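Local coordinates for NTF2-like Protein (Anabaena variabilis ATCC 29413, PDB 3DMC) that is of unknown function but has the cone-like NTF2 fold of the SnoaL-like family, whose members commonly enclose a pocket for small molecules, at residues L11-Q16 with L34-E39; Q23-G28 with T65-S70. One frame throughout, in Å; residues are numbered along the deposited sequence.

Both contacts use the long helix 9-27, interaction 1 near its start and interaction 2 at its C-terminal end, with centres about 18 Å apart and no touch between them. Each is partly buried and modest in area, at 130 and 124 Å². Interaction 1 ties the helix to the turn leading into strand 37-38 and is almost wholly the work of one selenomethionine, Met-36, which rests on buried Val-13 and exposed Gln-16. Interaction 2 sets helix against helix, 23-28 on 65-70, where small residues, one leucine-valine pair and a bridging water take the place of that flexible arm. The first is mainly apolar packing across a wider gap, the second closer and partly polar.

Interaction 1: L11-Q16 with L34-E39; sequences LKVAHQ and LDMLTE
In the NTF2 fold a long N-terminal helix packs against a strongly curved sheet, and here Met-36, the third residue of the turn that leads into strand 37-38, reaches across to the early part of that helix at Val-13 and Gln-16. Residues 34-37 form a type I turn, closed by the bond from Leu-37 N to Leu-34 O. The backbones stay well apart, with Gln-16 CA and Met-36 CA 8.9 Å from each other, and the long unbranched side chain of Met-36 (selenomethionine in this crystal) spans the interval. It runs extended through chi2 (-174°) and then bends at chi3 (82°), which turns the methyl group along the helix surface. Running antiparallel to the Val-13 side chain, flank to flank, it brings CE to 3.6 Å from Val-13 CG1 and 3.4 Å from Val-13 O, so the methyl meets both the branched side chain and the peptide oxygen of one residue. Gln-16, further along the helix, lies nearly perpendicular to the Met-36 chain, with its CG 3.8 Å from Met-36 SE. Of the Gln-16 side chain, the CB-CG part does the touching, which suits a residue at the exposed margin, while Val-13 is buried and also touches Val-115 of strand 103-116. Backbone bonding of Met-36 with Ile-120 fixes the base of this arm to strand 119-127. With neither salt bridge nor direct hydrogen bond between the two segments, their attachment rests on dispersion and on the exclusion of water by a polarisable, flexible side chain.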
loop_
_atom_site.group_PDB
_atom_site.type_symbol
_atom_site.label_atom_id
_atom_site.label_comp_id
_atom_site.label_asym_id
_atom_site.label_seq_id
_atom_site.Cartn_x
_atom_site.Cartn_y
_atom_site.Cartn_z
ATOM N N LEU A 11 -12.506 -10.408 5.432
ATOM C CA LEU A 11 -12.906 -9.771 4.178
ATOM C C LEU A 11 -14.253 -9.082 4.322
ATOM O O LEU A 11 -14.435 -7.938 3.892
ATOM C CB LEU A 11 -12.964 -10.760 3.016
ATOM C CG LEU A 11 -11.766 -10.889 2.084
ATOM C CD1 LEU A 11 -12.118 -11.853 0.970
ATOM C CD2 LEU A 11 -11.386 -9.507 1.502
ATOM N N LYS A 12 -15.209 -9.784 4.943
ATOM C CA LYS A 12 -16.540 -9.253 5.106
ATOM C C LYS A 12 -16.521 -7.923 5.856
ATOM O O LYS A 12 -17.038 -6.901 5.399
ATOM C CB LYS A 12 -17.447 -10.255 5.825
ATOM C CG LYS A 12 -18.894 -9.794 5.859
ATOM C CD LYS A 12 -19.831 -10.945 6.201
ATOM C CE LYS A 12 -21.253 -10.457 6.432
ATOM N NZ LYS A 12 -21.323 -9.621 7.659
ATOM N N VAL A 13 -15.884 -7.952 7.016
ATOM C CA VAL A 13 -15.826 -6.778 7.894
ATOM C C VAL A 13 -15.059 -5.642 7.212
ATOM O O VAL A 13 -15.496 -4.495 7.221
ATOM C CB VAL A 13 -15.225 -7.122 9.276
ATOM C CG1 VAL A 13 -14.935 -5.855 10.092
ATOM C CG2 VAL A 13 -16.172 -8.031 10.010
ATOM N N ALA A 14 -13.918 -5.963 6.628
ATOM C CA ALA A 14 -13.103 -4.922 5.917
ATOM C C ALA A 14 -13.925 -4.267 4.805
ATOM O O ALA A 14 -13.903 -3.028 4.625
ATOM C CB ALA A 14 -11.782 -5.508 5.337
ATOM N N HIS A 15 -14.631 -5.096 4.049
ATOM C CA HIS A 15 -15.435 -4.553 2.937
ATOM C C HIS A 15 -16.506 -3.633 3.485
ATOM O O HIS A 15 -16.840 -2.614 2.867
ATOM C CB HIS A 15 -16.068 -5.625 2.040
ATOM C CG HIS A 15 -15.183 -6.126 0.932
ATOM N ND1 HIS A 15 -14.919 -5.394 -0.207
ATOM C CD2 HIS A 15 -14.520 -7.296 0.785
ATOM C CE1 HIS A 15 -14.121 -6.090 -0.999
ATOM N NE2 HIS A 15 -13.868 -7.252 -0.422
ATOM N N GLN A 16 -17.067 -3.972 4.637
ATOM C CA GLN A 16 -18.100 -3.106 5.214
ATOM C C GLN A 16 -17.455 -1.801 5.618
ATOM O O GLN A 16 -17.980 -0.732 5.367
ATOM C CB GLN A 16 -18.804 -3.734 6.413
ATOM C CG GLN A 16 -19.912 -2.846 6.967
ATOM C CD GLN A 16 -21.006 -2.566 5.930
ATOM O OE1 GLN A 16 -21.083 -1.472 5.346
ATOM N NE2 GLN A 16 -21.837 -3.566 5.685
ATOM N N LEU A 34 -16.605 5.331 11.980
ATOM C CA LEU A 34 -16.067 5.433 13.338
ATOM C C LEU A 34 -16.674 4.380 14.263
ATOM O O LEU A 34 -16.007 3.812 15.127
ATOM C CB LEU A 34 -16.332 6.829 13.926
ATOM C CG LEU A 34 -15.541 7.989 13.337
ATOM C CD1 LEU A 34 -16.090 9.317 13.827
ATOM C CD2 LEU A 34 -14.045 7.864 13.668
ATOM N N ASP A 35 -17.950 4.117 14.039
ATOM C CA ASP A 35 -18.696 3.201 14.897
ATOM C C ASP A 35 -18.139 1.778 14.752
ATOM O O ASP A 35 -18.361 0.898 15.597
ATOM C CB ASP A 35 -20.196 3.234 14.581
ATOM C CG ASP A 35 -20.897 4.451 15.171
ATOM O OD1 ASP A 35 -20.286 5.201 15.954
ATOM O OD2 ASP A 35 -22.089 4.661 14.843
HETATM N N MSE A 36 -17.423 1.555 13.657
HETATM C CA MSE A 36 -16.896 0.224 13.389
HETATM C C MSE A 36 -15.487 0.062 13.894
HETATM O O MSE A 36 -14.886 -0.999 13.719
HETATM C CB MSE A 36 -16.917 -0.091 11.901
HETATM C CG MSE A 36 -18.198 -0.717 11.443
HETATM SE SE MSE A 36 -17.813 -1.129 9.640
HETATM C CE MSE A 36 -16.846 -2.841 9.859
ATOM N N LEU A 37 -14.966 1.110 14.520
ATOM C CA LEU A 37 -13.577 1.085 15.023
ATOM C C LEU A 37 -13.515 0.661 16.492
ATOM O O LEU A 37 -14.358 1.038 17.304
ATOM C CB LEU A 37 -12.904 2.456 14.826
ATOM C CG LEU A 37 -13.101 3.094 13.453
ATOM C CD1 LEU A 37 -12.358 4.422 13.318
ATOM C CD2 LEU A 37 -12.621 2.117 12.376
ATOM N N THR A 38 -12.500 -0.130 16.814
ATOM C CA THR A 38 -12.256 -0.591 18.184
ATOM C C THR A 38 -11.780 0.569 19.063
ATOM O O THR A 38 -11.297 1.596 18.590
ATOM C CB THR A 38 -11.217 -1.739 18.248
ATOM O OG1 THR A 38 -9.959 -1.255 17.786
ATOM C CG2 THR A 38 -11.660 -2.949 17.479
ATOM N N GLU A 39 -11.915 0.407 20.374
ATOM C CA GLU A 39 -11.562 1.484 21.281
ATOM C C GLU A 39 -10.063 1.785 21.255
ATOM O O GLU A 39 -9.635 2.898 21.571
ATOM C CB GLU A 39 -12.003 1.168 22.721
ATOM C CG GLU A 39 -13.517 1.019 22.874
ATOM C CD GLU A 39 -14.289 2.213 22.316
ATOM O OE1 GLU A 39 -13.993 3.369 22.699
ATOM O OE2 GLU A 39 -15.205 1.993 21.491
#

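Interaction 2: Q23-G28 with T65-S70; sequences QGLATG and TYVSES
Apolar contact between the ends of these two helices is confined to Leu-25 and Val-67, whose CD2 and CG1 atoms lie 4.1 Å apart. The side chain of Leu-25 sets off away from 65-70, but its length brings a terminal methyl back to the contact. The first side-chain bond of Val-67 points toward 23-28, and its CG1, anti to the backbone N (chi1 161°), is the branch that touches. Leu-25 also packs on Ile-75 of strand 75-85 and on Trp-30, and a bound acetate, probably from the crystallisation liquor, lies about 4 Å from its side chain.

Close approach of the backbones depends on small residues. Gly-28 CA and Ser-68 CA are 5.4 Å apart, and Ser-68 OG comes to 3.5 Å from Gly-28 CA. The same oxygen lies 3.6 Å from Gly-24 O, a van der Waals approach to an atom that already accepts the helical bond from Gly-28 N. Gly-28 is the first residue to leave helix 9-27, with positive phi (81°), a conformation that glycine adopts readily. In this fold the long helix lies along the curved sheet, and the end of helix 57-69 here meets it just where the chain turns off toward Trp-30.

Polar links run through water and through Trp-30. One water donates to Leu-25 O at 2.8 Å and is hydrogen-bonded to Ser-68 OG at 2.6 Å, joining a carbonyl near the helix end to the facing hydroxyl. That hydroxyl is also hydrogen-bonded to Trp-30 NE1, so the serine is gripped by two partners. Within the first helix, Gln-23 O takes Thr-27 N and Thr-27 OG1 from opposite faces of its carbonyl plane, the hydroxyl at 2.6 Å.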
loop_
_atom_site.group_PDB
_atom_site.type_symbol
_atom_site.label_atom_id
_atom_site.label_comp_id
_atom_site.label_asym_id
_atom_site.label_seq_id
_atom_site.Cartn_x
_atom_site.Cartn_y
_atom_site.Cartn_z
ATOM N N GLN A 23 -18.171 6.257 1.826
ATOM C CA GLN A 23 -19.268 7.190 2.172
ATOM C C GLN A 23 -18.726 8.450 2.885
ATOM O O GLN A 23 -19.136 9.581 2.612
ATOM C CB GLN A 23 -20.306 6.482 3.036
ATOM C CG GLN A 23 -21.435 7.369 3.464
ATOM C CD GLN A 23 -22.515 6.612 4.213
ATOM O OE1 GLN A 23 -22.490 5.385 4.283
ATOM N NE2 GLN A 23 -23.478 7.346 4.760
ATOM N N GLY A 24 -17.743 8.241 3.754
ATOM C CA GLY A 24 -17.135 9.333 4.481
ATOM C C GLY A 24 -16.399 10.254 3.548
ATOM O O GLY A 24 -16.478 11.477 3.639
ATOM N N LEU A 25 -15.687 9.664 2.595
ATOM C CA LEU A 25 -14.941 10.463 1.655
ATOM C C LEU A 25 -15.900 11.283 0.798
ATOM O O LEU A 25 -15.635 12.420 0.495
ATOM C CB LEU A 25 -14.119 9.595 0.730
ATOM C CG LEU A 25 -12.873 9.010 1.384
ATOM C CD1 LEU A 25 -12.172 8.150 0.324
ATOM C CD2 LEU A 25 -11.962 10.154 1.856
ATOM N N ALA A 26 -17.002 10.668 0.382
ATOM C CA ALA A 26 -17.902 11.313 -0.610
ATOM C C ALA A 26 -18.763 12.374 0.045
ATOM O O ALA A 26 -19.195 13.324 -0.588
ATOM C CB ALA A 26 -18.801 10.283 -1.304
ATOM N N THR A 27 -19.035 12.186 1.323
ATOM C CA THR A 27 -20.081 12.973 2.024
ATOM C C THR A 27 -19.621 13.759 3.250
ATOM O O THR A 27 -20.291 14.691 3.684
ATOM C CB THR A 27 -21.258 12.084 2.502
ATOM O OG1 THR A 27 -20.840 11.265 3.593
ATOM C CG2 THR A 27 -21.832 11.248 1.355
ATOM N N GLY A 28 -18.504 13.346 3.818
ATOM C CA GLY A 28 -17.909 13.982 4.987
ATOM C C GLY A 28 -18.572 13.542 6.278
ATOM O O GLY A 28 -18.311 14.053 7.362
ATOM N N THR A 65 -12.329 14.219 9.955
ATOM C CA THR A 65 -12.921 15.538 9.784
ATOM C C THR A 65 -11.994 16.466 8.999
ATOM O O THR A 65 -12.414 17.223 8.120
ATOM C CB THR A 65 -13.262 16.183 11.138
ATOM O OG1 THR A 65 -14.206 15.351 11.822
ATOM C CG2 THR A 65 -13.830 17.551 10.933
ATOM N N TYR A 66 -10.720 16.330 9.311
ATOM C CA TYR A 66 -9.650 17.112 8.698
ATOM C C TYR A 66 -9.548 16.761 7.235
ATOM O O TYR A 66 -9.376 17.620 6.380
ATOM C CB TYR A 66 -8.314 16.845 9.408
ATOM C CG TYR A 66 -7.118 17.444 8.697
ATOM C CD1 TYR A 66 -6.976 18.825 8.593
ATOM C CD2 TYR A 66 -6.137 16.639 8.129
ATOM C CE1 TYR A 66 -5.893 19.393 7.941
ATOM C CE2 TYR A 66 -5.041 17.196 7.484
ATOM C CZ TYR A 66 -4.925 18.574 7.389
ATOM O OH TYR A 66 -3.848 19.151 6.739
ATOM N N VAL A 67 -9.657 15.475 6.962
ATOM C CA VAL A 67 -9.538 14.987 5.571
ATOM C C VAL A 67 -10.620 15.651 4.744
ATOM O O VAL A 67 -10.372 16.152 3.651
ATOM C CB VAL A 67 -9.637 13.457 5.484
ATOM C CG1 VAL A 67 -9.985 13.024 4.022
ATOM C CG2 VAL A 67 -8.334 12.814 5.995
ATOM N N SER A 68 -11.836 15.653 5.279
ATOM C CA SER A 68 -13.011 16.138 4.534
ATOM C C SER A 68 -13.154 17.676 4.490
ATOM O O SER A 68 -13.831 18.220 3.633
ATOM C CB SER A 68 -14.304 15.530 5.087
ATOM O OG SER A 68 -14.384 14.144 4.789
ATOM N N GLU A 69 -12.485 18.367 5.402
ATOM C CA GLU A 69 -12.731 19.806 5.578
ATOM C C GLU A 69 -12.507 20.632 4.312
ATOM O O GLU A 69 -13.186 21.639 4.097
ATOM C CB GLU A 69 -11.900 20.390 6.733
ATOM C CG GLU A 69 -10.466 20.658 6.349
ATOM C CD GLU A 69 -9.733 21.450 7.421
ATOM O OE1 GLU A 69 -10.204 21.415 8.579
ATOM O OE2 GLU A 69 -8.704 22.098 7.123
ATOM N N SER A 70 -11.567 20.221 3.475
ATOM C CA SER A 70 -11.208 21.035 2.296
ATOM C C SER A 70 -11.725 20.441 1.001
ATOM O O SER A 70 -11.601 21.018 -0.081
ATOM C CB SER A 70 -9.701 21.289 2.221
ATOM O OG SER A 70 -9.298 22.144 3.282
HETATM O O HOH W 1 -14.838 14.403 2.268
#